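Local coordinates for protein anthranilate-CoA ligase (Stigmatella aurantiaca, PDB 4WV3) that belongs to the ANL superfamily of AMP-binding enzymes and holds 5'-O-[(S)-[(2-aminobenzoyl)oxy](hydroxy)phosphoryl]adenosine in its ligand pocket, at residues A[41-46]-A[155-160]; A[55-60]-A[83-88]; A[345-350]-A[367-372]; A[1-6]-A[192-197]. One frame throughout, in Å; residues are numbered along the deposited sequence.

The four contacts fall into two groups. Contacts 1 and 2 lie on the same side of the chain's centre, about 15 Å apart between centres, with contact 2 nested along the chain inside the loop that contact 1 closes. Contacts 3 and 4, also about 15 Å apart between centres, touch directly: Glu371 OE1 lies 3.0 Å from Ala3 N, a probable hydrogen bond, and Thr372 CG2 packs 3.6 Å from Leu194 CB. In this second group the side chain of Leu368 is about 9 Å and that of Leu194 about 14 Å from the bound 5'-O-[(S)-[(2-aminobenzoyl)oxy](hydroxy)phosphoryl]adenosine. Contacts 1 and 3 are farthest apart, about 37 Å between centres.

Contact 1 of 4, residues A[41-46]-A[155-160]; sequences VSNEAN and QPTTLE
Asn43 on helix 38-54 and Thr157 in the loop after helix 148-152 mark the nearest approach of the two backbones, 4.7 Å from Asn43 CA to Thr157 CA. Segment 41-46 is regular helix, while 155-160 has no regular structure and passes along the helix flank. This is helix-loop packing at the surface of an AMP-binding enzyme of the ANL superfamily.

Asn46 has the largest share of the contact. Its ND2 donates to the backbone carbonyl of Thr157, 2.9 Å from ND2 to O, with an angle of 156° at the hydrogen. That oxygen lies near the plane of the Asn46 amide, although ND2 stands above the carbonyl plane of Thr157. With CG anti to the carbonyl carbon (chi1 -68°), the amide leans back beside the helix and can meet the loop there. Its other end, OD1, accepts from Lys82 NZ, so a short amide suits this place by offering a donor and an acceptor at once. Leu159 supplies the apolar cover, its CB 3.7 Å from Asn46 OD1 and its CD2 3.9 Å from Asn46 O.

Thr157 crosses Asn43 at a slant and puts its methyl CG2 4.0 Å from Asn43 CB. On its hydroxyl side a water lies 2.8 Å from Thr157 OG1 and gives a weak hydrogen bond to Asn43 OD1, 3.4 Å away.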
loop_
_atom_site.group_PDB
_atom_site.type_symbol
_atom_site.label_atom_id
_atom_site.label_comp_id
_atom_site.label_asym_id
_atom_site.label_seq_id
_atom_site.Cartn_x
_atom_site.Cartn_y
_atom_site.Cartn_z
ATOM N N VAL A 41 18.553 -1.677 16.555
ATOM C CA VAL A 41 17.609 -0.765 15.923
ATOM C C VAL A 41 17.259 0.371 16.878
ATOM O O VAL A 41 17.215 1.536 16.483
ATOM C CB VAL A 41 16.318 -1.490 15.494
ATOM C CG1 VAL A 41 15.277 -0.492 15.015
ATOM C CG2 VAL A 41 16.619 -2.509 14.409
ATOM N N SER A 42 17.022 0.023 18.140
ATOM C CA SER A 42 16.678 1.013 19.152
ATOM C C SER A 42 17.831 1.979 19.403
ATOM O O SER A 42 17.619 3.182 19.553
ATOM C CB SER A 42 16.271 0.331 20.458
ATOM O OG SER A 42 15.969 1.290 21.455
ATOM N N ASN A 43 19.048 1.446 19.447
ATOM C CA ASN A 43 20.234 2.270 19.656
ATOM C C ASN A 43 20.451 3.264 18.522
ATOM O O ASN A 43 20.712 4.443 18.758
ATOM C CB ASN A 43 21.477 1.397 19.823
ATOM C CG ASN A 43 21.469 0.609 21.117
ATOM O OD1 ASN A 43 20.824 0.999 22.091
ATOM N ND2 ASN A 43 22.191 -0.504 21.136
ATOM N N GLU A 44 20.340 2.779 17.290
ATOM C CA GLU A 44 20.555 3.618 16.119
ATOM C C GLU A 44 19.453 4.664 15.989
ATOM O O GLU A 44 19.705 5.797 15.580
ATOM C CB GLU A 44 20.645 2.762 14.854
ATOM C CG GLU A 44 21.001 3.543 13.600
ATOM C CD GLU A 44 21.533 2.655 12.491
ATOM O OE1 GLU A 44 22.452 1.854 12.763
ATOM O OE2 GLU A 44 21.033 2.755 11.351
ATOM N N ALA A 45 18.231 4.280 16.348
ATOM C CA ALA A 45 17.098 5.197 16.310
ATOM C C ALA A 45 17.279 6.319 17.326
ATOM O O ALA A 45 16.947 7.474 17.054
ATOM C CB ALA A 45 15.799 4.451 16.564
ATOM N N ASN A 46 17.804 5.974 18.496
ATOM C CA ASN A 46 18.077 6.965 19.530
ATOM C C ASN A 46 19.187 7.921 19.109
ATOM O O ASN A 46 19.195 9.089 19.497
ATOM C CB ASN A 46 18.431 6.287 20.854
ATOM C CG ASN A 46 17.254 5.551 21.461
ATOM O OD1 ASN A 46 16.099 5.852 21.160
ATOM N ND2 ASN A 46 17.540 4.585 22.326
ATOM N N GLN A 155 26.569 10.674 18.384
ATOM C CA GLN A 155 25.356 10.715 19.193
ATOM C C GLN A 155 25.228 9.503 20.113
ATOM O O GLN A 155 25.505 8.376 19.705
ATOM C CB GLN A 155 24.117 10.829 18.299
ATOM C CG GLN A 155 24.093 12.069 17.422
ATOM C CD GLN A 155 23.989 13.356 18.219
ATOM O OE1 GLN A 155 23.638 13.345 19.401
ATOM N NE2 GLN A 155 24.293 14.475 17.574
ATOM N N PRO A 156 24.802 9.738 21.365
ATOM C CA PRO A 156 24.601 8.665 22.344
ATOM C C PRO A 156 23.446 7.750 21.949
ATOM O O PRO A 156 22.584 8.149 21.167
ATOM C CB PRO A 156 24.261 9.427 23.630
ATOM C CG PRO A 156 23.729 10.735 23.168
ATOM C CD PRO A 156 24.499 11.064 21.928
ATOM N N THR A 157 23.434 6.536 22.491
ATOM C CA THR A 157 22.421 5.548 22.138
ATOM C C THR A 157 21.210 5.608 23.065
ATOM O O THR A 157 20.314 4.768 22.982
ATOM C CB THR A 157 22.999 4.123 22.155
ATOM O OG1 THR A 157 23.478 3.815 23.470
ATOM C CG2 THR A 157 24.146 4.006 21.164
ATOM N N THR A 158 21.191 6.600 23.948
ATOM C CA THR A 158 20.065 6.787 24.855
ATOM C C THR A 158 19.258 8.027 24.482
ATOM O O THR A 158 19.813 9.037 24.049
ATOM C CB THR A 158 20.525 6.893 26.322
ATOM O OG1 THR A 158 21.479 7.954 26.453
ATOM C CG2 THR A 158 21.161 5.589 26.775
ATOM N N LEU A 159 17.943 7.938 24.651
ATOM C CA LEU A 159 17.045 9.033 24.312
ATOM C C LEU A 159 15.718 8.881 25.047
ATOM O O LEU A 159 15.208 7.772 25.196
ATOM C CB LEU A 159 16.802 9.072 22.801
ATOM C CG LEU A 159 15.831 10.130 22.275
ATOM C CD1 LEU A 159 16.352 11.528 22.561
ATOM C CD2 LEU A 159 15.580 9.941 20.787
ATOM N N GLU A 160 15.167 9.997 25.510
ATOM C CA GLU A 160 13.859 9.989 26.151
ATOM C C GLU A 160 12.766 10.263 25.126
ATOM O O GLU A 160 12.863 11.208 24.342
ATOM C CB GLU A 160 13.796 11.029 27.272
ATOM C CG GLU A 160 14.664 10.711 28.480
ATOM C CD GLU A 160 14.065 9.640 29.375
ATOM O OE1 GLU A 160 12.970 9.131 29.056
ATOM O OE2 GLU A 160 14.691 9.310 30.404
HETATM O O HOH W 1 21.934 2.083 25.069
#

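Contact 2 of 4, residues A[55-60]-A[83-88]; sequences LGVRFG and LGAIAV
Phe59 lies over Gly84, and its side chain can be followed outward atom by atom. CB is still distant, 4.2 Å from Gly84 O. CG then comes over that oxygen, and CD1 makes the closest approach of the ring, 3.5 Å from Gly84 CA. Farther out, CE1 remains 3.8 Å from Gly84 CA; CD2 stays near the oxygen. The first torsion holds CG anti to the backbone N (chi1 -171°), which lays the ring across the turn, one face above Gly84 O with the oxygen offset toward the rim. Beyond the two segments the ring also touches Ala162, Ser164 and Asp168.

Gly84 ends helix 71-83 in a Schellman motif. Its positive phi of 91° is easy for glycine, and the lack of a side chain lets an aromatic ring settle directly against the alpha carbon. The chain then enters strand 86-89, which lies beside and parallel to strand 62-66 in a five-stranded sheet, so the turn belongs to a beta-alpha-beta unit. Segment 55-60 leads into the first strand of that unit.

The backbones are tied by one hydrogen bond, Gly60 N to Gly84 O at 2.9 Å, with the donor lying 40° above the carbonyl plane. Thus the same oxygen receives an N-H and sits beneath the Phe59 ring. On the more buried side, the branched side chain of Val57 presents CG1 to the small methyl of Ala85, 3.7 Å from CG1 to CB, and to Leu83 CD2 at 4.2 Å. Ile86, extended to its tip, brings CD1 to 3.6 Å from Gly60 O.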
loop_
_atom_site.group_PDB
_atom_site.type_symbol
_atom_site.label_atom_id
_atom_site.label_comp_id
_atom_site.label_asym_id
_atom_site.label_seq_id
_atom_site.Cartn_x
_atom_site.Cartn_y
_atom_site.Cartn_z
ATOM N N LEU A 55 20.208 19.190 14.707
ATOM C CA LEU A 55 19.787 19.924 13.521
ATOM C C LEU A 55 18.608 20.841 13.842
ATOM O O LEU A 55 18.083 21.525 12.963
ATOM C CB LEU A 55 19.425 18.959 12.390
ATOM C CG LEU A 55 20.549 18.043 11.899
ATOM C CD1 LEU A 55 20.096 17.216 10.706
ATOM C CD2 LEU A 55 21.792 18.850 11.555
ATOM N N GLY A 56 18.194 20.845 15.105
ATOM C CA GLY A 56 17.155 21.746 15.568
ATOM C C GLY A 56 15.736 21.246 15.367
ATOM O O GLY A 56 14.782 22.015 15.491
ATOM N N VAL A 57 15.592 19.962 15.059
ATOM C CA VAL A 57 14.274 19.373 14.851
ATOM C C VAL A 57 13.484 19.341 16.156
ATOM O O VAL A 57 14.009 18.948 17.198
ATOM C CB VAL A 57 14.373 17.949 14.267
ATOM C CG1 VAL A 57 12.991 17.332 14.113
ATOM C CG2 VAL A 57 15.098 17.975 12.930
ATOM N N ARG A 58 12.226 19.766 16.096
ATOM C CA ARG A 58 11.385 19.818 17.284
ATOM C C ARG A 58 10.118 18.983 17.142
ATOM O O ARG A 58 9.815 18.461 16.069
ATOM C CB ARG A 58 11.007 21.264 17.609
ATOM C CG ARG A 58 12.185 22.157 17.949
ATOM C CD ARG A 58 11.710 23.555 18.296
ATOM N NE ARG A 58 12.817 24.447 18.622
ATOM C CZ ARG A 58 12.671 25.727 18.944
ATOM N NH1 ARG A 58 11.461 26.268 18.981
ATOM N NH2 ARG A 58 13.734 26.468 19.228
ATOM N N PHE A 59 9.388 18.869 18.247
ATOM C CA PHE A 59 8.100 18.188 18.285
ATOM C C PHE A 59 7.135 18.829 17.292
ATOM O O PHE A 59 6.957 20.047 17.286
ATOM C CB PHE A 59 7.524 18.277 19.701
ATOM C CG PHE A 59 6.299 17.433 19.923
ATOM C CD1 PHE A 59 6.397 16.208 20.560
ATOM C CD2 PHE A 59 5.047 17.873 19.517
ATOM C CE1 PHE A 59 5.275 15.431 20.775
ATOM C CE2 PHE A 59 3.923 17.100 19.726
ATOM C CZ PHE A 59 4.036 15.878 20.358
ATOM N N GLY A 60 6.515 18.006 16.454
ATOM C CA GLY A 60 5.507 18.484 15.526
ATOM C C GLY A 60 6.049 18.932 14.182
ATOM O O GLY A 60 5.291 19.388 13.325
ATOM N N LEU A 83 11.147 11.259 18.727
ATOM C CA LEU A 83 11.470 12.648 19.020
ATOM C C LEU A 83 10.211 13.507 19.079
ATOM O O LEU A 83 10.238 14.635 19.570
ATOM C CB LEU A 83 12.432 13.195 17.966
ATOM C CG LEU A 83 13.237 14.425 18.375
ATOM C CD1 LEU A 83 14.034 14.117 19.630
ATOM C CD2 LEU A 83 14.152 14.866 17.245
ATOM N N GLY A 84 9.106 12.962 18.579
ATOM C CA GLY A 84 7.853 13.692 18.527
ATOM C C GLY A 84 7.706 14.437 17.216
ATOM O O GLY A 84 6.738 15.169 17.006
ATOM N N ALA A 85 8.680 14.249 16.331
ATOM C CA ALA A 85 8.646 14.866 15.011
ATOM C C ALA A 85 7.799 14.027 14.062
ATOM O O ALA A 85 7.485 12.873 14.354
ATOM C CB ALA A 85 10.055 15.033 14.469
ATOM N N ILE A 86 7.431 14.608 12.926
ATOM C CA ILE A 86 6.552 13.935 11.978
ATOM C C ILE A 86 7.324 13.306 10.822
ATOM O O ILE A 86 7.909 14.006 9.996
ATOM C CB ILE A 86 5.480 14.897 11.427
ATOM C CG1 ILE A 86 4.670 15.495 12.582
ATOM C CG2 ILE A 86 4.570 14.176 10.444
ATOM C CD1 ILE A 86 3.591 16.462 12.147
ATOM N N ALA A 87 7.319 11.978 10.770
ATOM C CA ALA A 87 8.005 11.255 9.708
ATOM C C ALA A 87 7.234 11.338 8.395
ATOM O O ALA A 87 6.034 11.065 8.350
ATOM C CB ALA A 87 8.219 9.803 10.111
ATOM N N VAL A 88 7.927 11.718 7.328
ATOM C CA VAL A 88 7.308 11.819 6.012
ATOM C C VAL A 88 7.913 10.797 5.050
ATOM O O VAL A 88 8.945 11.051 4.427
ATOM C CB VAL A 88 7.460 13.237 5.424
ATOM C CG1 VAL A 88 6.691 13.357 4.115
ATOM C CG2 VAL A 88 6.978 14.278 6.423
#

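Contact 3 of 4, residues A[345-350]-A[367-372]; sequences GYELKL and LLRSET
Glu347 and Arg369 form a hydrogen-bonded pair where strands 347-351 and 364-369 meet antiparallel, their short axes 162° apart. Glu347 N donates to Arg369 O at 3.0 Å and Arg369 N returns a bond to Glu347 O at 2.7 Å. Farther along, Leu367 N binds Lys349 O at 2.9 Å.

The two charged side chains both set CG opposite the backbone N (chi1 -170° and -174°) and run out extended, which lays them side by side, pointing the same way. Their salt bridge, 3.5 Å from Glu347 OE1 to Arg369 NH1, is one of charge alone, since the oxygen lies well out of the guanidinium plane. Arg369 NH2 also pairs with Glu391.

The antiparallel sheet continues through strand 392-401, whose Trp392 packs on the face carrying Glu347, Arg369 and Leu367 and forms a cation-pi contact with Lys349. Leucines suit the other face, which meets strand 325-328: Leu348 CD1 touches Leu368 CD1 at 3.8 Å.

After Arg369, Ser370 OG accepts from Thr372 N at 2.7 Å, an ST turn, and both hydroxyls also bond to Asn322 OD1. Tyr346 crosses Thr372 nearly at a right angle, its OH 2.8 Å from Thr372 OG1.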
loop_
_atom_site.group_PDB
_atom_site.type_symbol
_atom_site.label_atom_id
_atom_site.label_comp_id
_atom_site.label_asym_id
_atom_site.label_seq_id
_atom_site.Cartn_x
_atom_site.Cartn_y
_atom_site.Cartn_z
ATOM N N GLY A 345 -14.103 -3.908 15.108
ATOM C CA GLY A 345 -13.546 -2.629 15.509
ATOM C C GLY A 345 -13.793 -1.593 14.429
ATOM O O GLY A 345 -13.811 -0.388 14.684
ATOM N N TYR A 346 -13.985 -2.082 13.208
ATOM C CA TYR A 346 -14.322 -1.238 12.072
ATOM C C TYR A 346 -15.773 -1.474 11.672
ATOM O O TYR A 346 -16.206 -2.616 11.512
ATOM C CB TYR A 346 -13.399 -1.537 10.891
ATOM C CG TYR A 346 -11.957 -1.138 11.117
ATOM C CD1 TYR A 346 -11.635 0.054 11.753
ATOM C CD2 TYR A 346 -10.918 -1.958 10.701
ATOM C CE1 TYR A 346 -10.318 0.421 11.961
ATOM C CE2 TYR A 346 -9.599 -1.600 10.904
ATOM C CZ TYR A 346 -9.305 -0.410 11.534
ATOM O OH TYR A 346 -7.991 -0.054 11.740
ATOM N N GLU A 347 -16.520 -0.388 11.511
ATOM C CA GLU A 347 -17.933 -0.476 11.166
ATOM C C GLU A 347 -18.169 -0.001 9.734
ATOM O O GLU A 347 -17.699 1.066 9.335
ATOM C CB GLU A 347 -18.764 0.340 12.157
ATOM C CG GLU A 347 -20.259 0.127 12.048
ATOM C CD GLU A 347 -21.018 0.816 13.164
ATOM O OE1 GLU A 347 -20.406 1.098 14.218
ATOM O OE2 GLU A 347 -22.223 1.083 12.984
ATOM N N LEU A 348 -18.897 -0.801 8.963
ATOM C CA LEU A 348 -19.095 -0.537 7.540
ATOM C C LEU A 348 -20.514 -0.080 7.219
ATOM O O LEU A 348 -21.442 -0.309 7.994
ATOM C CB LEU A 348 -18.780 -1.790 6.722
ATOM C CG LEU A 348 -17.356 -2.053 6.232
ATOM C CD1 LEU A 348 -16.302 -1.541 7.200
ATOM C CD2 LEU A 348 -17.200 -3.545 6.024
ATOM N N LYS A 349 -20.662 0.565 6.091
ATOM C CA LYS A 349 -21.933 1.075 5.611
ATOM C C LYS A 349 -21.903 1.222 4.085
ATOM O O LYS A 349 -20.952 1.671 3.570
ATOM C CB LYS A 349 -22.197 2.406 6.280
ATOM C CG LYS A 349 -23.639 2.796 6.347
ATOM C CD LYS A 349 -23.908 3.769 7.447
ATOM C CE LYS A 349 -23.387 5.114 7.100
ATOM N NZ LYS A 349 -24.136 6.130 7.828
ATOM N N LEU A 350 -22.931 0.775 3.378
ATOM C CA LEU A 350 -23.029 1.013 1.941
ATOM C C LEU A 350 -24.207 1.925 1.617
ATOM O O LEU A 350 -25.359 1.589 1.890
ATOM C CB LEU A 350 -23.157 -0.307 1.180
ATOM C CG LEU A 350 -21.950 -1.244 1.245
ATOM C CD1 LEU A 350 -22.196 -2.491 0.411
ATOM C CD2 LEU A 350 -20.688 -0.530 0.788
ATOM N N LEU A 367 -18.721 3.556 3.279
ATOM C CA LEU A 367 -18.469 4.441 4.408
ATOM C C LEU A 367 -17.859 3.649 5.560
ATOM O O LEU A 367 -18.438 2.672 6.034
ATOM C CB LEU A 367 -19.753 5.143 4.853
ATOM C CG LEU A 367 -20.213 6.305 3.970
ATOM C CD1 LEU A 367 -21.519 6.891 4.480
ATOM C CD2 LEU A 367 -19.135 7.376 3.901
ATOM N N LEU A 368 -16.680 4.075 5.997
ATOM C CA LEU A 368 -15.943 3.364 7.033
ATOM C C LEU A 368 -15.958 4.111 8.363
ATOM O O LEU A 368 -15.710 5.315 8.416
ATOM C CB LEU A 368 -14.499 3.129 6.584
ATOM C CG LEU A 368 -13.517 2.624 7.643
ATOM C CD1 LEU A 368 -13.936 1.257 8.165
ATOM C CD2 LEU A 368 -12.105 2.584 7.080
ATOM N N ARG A 369 -16.254 3.382 9.434
ATOM C CA ARG A 369 -16.213 3.938 10.779
ATOM C C ARG A 369 -15.014 3.355 11.518
ATOM O O ARG A 369 -14.957 2.153 11.774
ATOM C CB ARG A 369 -17.511 3.621 11.518
ATOM C CG ARG A 369 -17.641 4.270 12.883
ATOM C CD ARG A 369 -19.049 4.085 13.419
ATOM N NE ARG A 369 -19.250 4.755 14.700
ATOM C CZ ARG A 369 -20.433 4.896 15.288
ATOM N NH1 ARG A 369 -21.525 4.418 14.706
ATOM N NH2 ARG A 369 -20.526 5.519 16.455
ATOM N N SER A 370 -14.056 4.212 11.854
ATOM C CA SER A 370 -12.778 3.753 12.386
ATOM C C SER A 370 -12.170 4.710 13.406
ATOM O O SER A 370 -12.374 5.922 13.335
ATOM C CB SER A 370 -11.789 3.545 11.239
ATOM O OG SER A 370 -10.454 3.502 11.713
ATOM N N GLU A 371 -11.414 4.157 14.349
ATOM C CA GLU A 371 -10.658 4.970 15.292
ATOM C C GLU A 371 -9.222 5.145 14.813
ATOM O O GLU A 371 -8.418 5.816 15.458
ATOM C CB GLU A 371 -10.677 4.347 16.688
ATOM C CG GLU A 371 -12.014 4.464 17.399
ATOM C CD GLU A 371 -11.954 3.990 18.837
ATOM O OE1 GLU A 371 -11.146 3.085 19.138
ATOM O OE2 GLU A 371 -12.714 4.528 19.670
ATOM N N THR A 372 -8.908 4.537 13.674
ATOM C CA THR A 372 -7.571 4.625 13.101
ATOM C C THR A 372 -7.558 5.550 11.888
ATOM O O THR A 372 -6.510 5.795 11.290
ATOM C CB THR A 372 -7.046 3.239 12.688
ATOM O OG1 THR A 372 -7.811 2.743 11.582
ATOM C CG2 THR A 372 -7.156 2.268 13.848
HETATM O O HOH W 2 -11.564 1.202 14.696
#

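Contact 4 of 4, residues A[1-6]-A[192-197]; sequences MKASDL and YPLTAQ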
loop_
_atom_site.group_PDB
_atom_site.type_symbol
_atom_site.label_atom_id
_atom_site.label_comp_id
_atom_site.label_asym_id
_atom_site.label_seq_id
_atom_site.Cartn_x
_atom_site.Cartn_y
_atom_site.Cartn_z
ATOM N N MET A 1 -9.268 -3.698 19.984
ATOM C CA MET A 1 -9.072 -2.781 21.101
ATOM C C MET A 1 -9.597 -1.387 20.773
ATOM O O MET A 1 -9.971 -1.101 19.636
ATOM C CB MET A 1 -7.591 -2.704 21.484
ATOM C CG MET A 1 -6.683 -2.259 20.351
ATOM S SD MET A 1 -4.969 -2.031 20.863
ATOM C CE MET A 1 -5.152 -0.723 22.070
ATOM N N LYS A 2 -9.620 -0.526 21.782
ATOM C CA LYS A 2 -10.095 0.840 21.620
ATOM C C LYS A 2 -8.957 1.827 21.842
ATOM O O LYS A 2 -7.892 1.458 22.334
ATOM C CB LYS A 2 -11.223 1.127 22.610
ATOM C CG LYS A 2 -12.547 0.468 22.263
ATOM C CD LYS A 2 -13.159 1.105 21.028
ATOM C CE LYS A 2 -14.671 0.943 21.017
ATOM N NZ LYS A 2 -15.294 1.694 19.892
ATOM N N ALA A 3 -9.185 3.083 21.474
ATOM C CA ALA A 3 -8.212 4.134 21.741
ATOM C C ALA A 3 -8.136 4.385 23.240
ATOM O O ALA A 3 -7.093 4.772 23.766
ATOM C CB ALA A 3 -8.590 5.406 21.008
ATOM N N SER A 4 -9.252 4.151 23.924
ATOM C CA SER A 4 -9.329 4.345 25.367
ATOM C C SER A 4 -8.499 3.317 26.134
ATOM O O SER A 4 -8.178 3.520 27.305
ATOM C CB SER A 4 -10.787 4.309 25.831
ATOM O OG SER A 4 -11.451 3.160 25.336
ATOM N N ASP A 5 -8.152 2.216 25.471
ATOM C CA ASP A 5 -7.295 1.198 26.074
ATOM C C ASP A 5 -5.846 1.676 26.122
ATOM O O ASP A 5 -5.049 1.199 26.928
ATOM C CB ASP A 5 -7.400 -0.130 25.318
ATOM C CG ASP A 5 -8.766 -0.773 25.455
ATOM O OD1 ASP A 5 -9.478 -0.468 26.438
ATOM O OD2 ASP A 5 -9.128 -1.585 24.578
ATOM N N LEU A 6 -5.516 2.629 25.257
ATOM C CA LEU A 6 -4.178 3.203 25.221
ATOM C C LEU A 6 -4.028 4.258 26.308
ATOM O O LEU A 6 -5.018 4.839 26.750
ATOM C CB LEU A 6 -3.912 3.835 23.853
ATOM C CG LEU A 6 -3.842 2.888 22.656
ATOM C CD1 LEU A 6 -3.783 3.678 21.361
ATOM C CD2 LEU A 6 -2.638 1.966 22.778
ATOM N N TYR A 192 -1.079 3.357 15.122
ATOM C CA TYR A 192 -0.123 2.276 14.887
ATOM C C TYR A 192 -0.378 0.999 15.704
ATOM O O TYR A 192 -0.461 -0.086 15.128
ATOM C CB TYR A 192 1.321 2.779 15.028
ATOM C CG TYR A 192 1.757 3.646 13.870
ATOM C CD1 TYR A 192 2.611 3.151 12.895
ATOM C CD2 TYR A 192 1.299 4.951 13.739
ATOM C CE1 TYR A 192 3.009 3.933 11.830
ATOM C CE2 TYR A 192 1.688 5.741 12.675
ATOM C CZ TYR A 192 2.544 5.226 11.723
ATOM O OH TYR A 192 2.939 6.002 10.661
ATOM N N PRO A 193 -0.509 1.111 17.040
ATOM C CA PRO A 193 -0.825 -0.127 17.761
ATOM C C PRO A 193 -2.263 -0.581 17.515
ATOM O O PRO A 193 -2.558 -1.771 17.636
ATOM C CB PRO A 193 -0.635 0.268 19.228
ATOM C CG PRO A 193 -0.879 1.730 19.254
ATOM C CD PRO A 193 -0.328 2.247 17.961
ATOM N N LEU A 194 -3.139 0.358 17.170
ATOM C CA LEU A 194 -4.536 0.039 16.896
ATOM C C LEU A 194 -4.695 -0.818 15.643
ATOM O O LEU A 194 -5.362 -1.851 15.675
ATOM C CB LEU A 194 -5.370 1.314 16.774
ATOM C CG LEU A 194 -5.840 1.958 18.078
ATOM C CD1 LEU A 194 -6.540 3.282 17.802
ATOM C CD2 LEU A 194 -6.758 1.012 18.829
ATOM N N THR A 195 -4.085 -0.390 14.542
ATOM C CA THR A 195 -4.128 -1.168 13.307
ATOM C C THR A 195 -3.377 -2.485 13.471
ATOM O O THR A 195 -3.758 -3.503 12.892
ATOM C CB THR A 195 -3.537 -0.395 12.108
ATOM O OG1 THR A 195 -2.220 0.067 12.433
ATOM C CG2 THR A 195 -4.417 0.793 11.748
ATOM N N ALA A 196 -2.312 -2.458 14.266
ATOM C CA ALA A 196 -1.513 -3.652 14.514
ATOM C C ALA A 196 -2.315 -4.703 15.267
ATOM O O ALA A 196 -2.132 -5.904 15.063
ATOM C CB ALA A 196 -0.246 -3.299 15.279
ATOM N N GLN A 197 -3.209 -4.243 16.134
ATOM C CA GLN A 197 -4.039 -5.144 16.921
ATOM C C GLN A 197 -5.289 -5.562 16.153
ATOM O O GLN A 197 -5.591 -6.751 16.049
ATOM C CB GLN A 197 -4.438 -4.488 18.244
ATOM C CG GLN A 197 -5.187 -5.413 19.188
ATOM C CD GLN A 197 -4.323 -6.553 19.693
ATOM O OE1 GLN A 197 -3.202 -6.339 20.156
ATOM N NE2 GLN A 197 -4.839 -7.774 19.601
#
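Met1 and Leu194 lead a contact held across its two segments by apolar packing. Met1 CG lies 3.6 Å from Leu194 CD2, and the same methyl is 3.7 Å from Lys2 O, so the forked end of a leucine suits the place between helix and chain terminus. The flexible thioether of Met1 crosses Gln197 at about a right angle. Its SD sits 3.6 Å from Gln197 CB, carried there by a first torsion of 58° and an extended second one; the bend at chi3 (-62°) then turns the methyl CE toward Leu194 CD2. Leu6 adds a second patch, its CD2 3.9 Å from the ring carbon CG of Pro193, a compact apolar partner.

Polar bonds serve each side separately. Asp5 OD2 accepts from Lys2 N at 3.0 Å, met from above the carboxylate plane, and Leu6 N bonds to Ala3 O, so residues 2-6 fold into a tight turn. Gln197 offers only its aliphatic CB and CG to Met1, while its amide reaches Tyr233 and Asn202.

The N-terminal turn, lying ahead of helix 14-17, thus covers one flank of helix 191-204, while Ala196 and Tyr192 of that helix pack against helix 221-234.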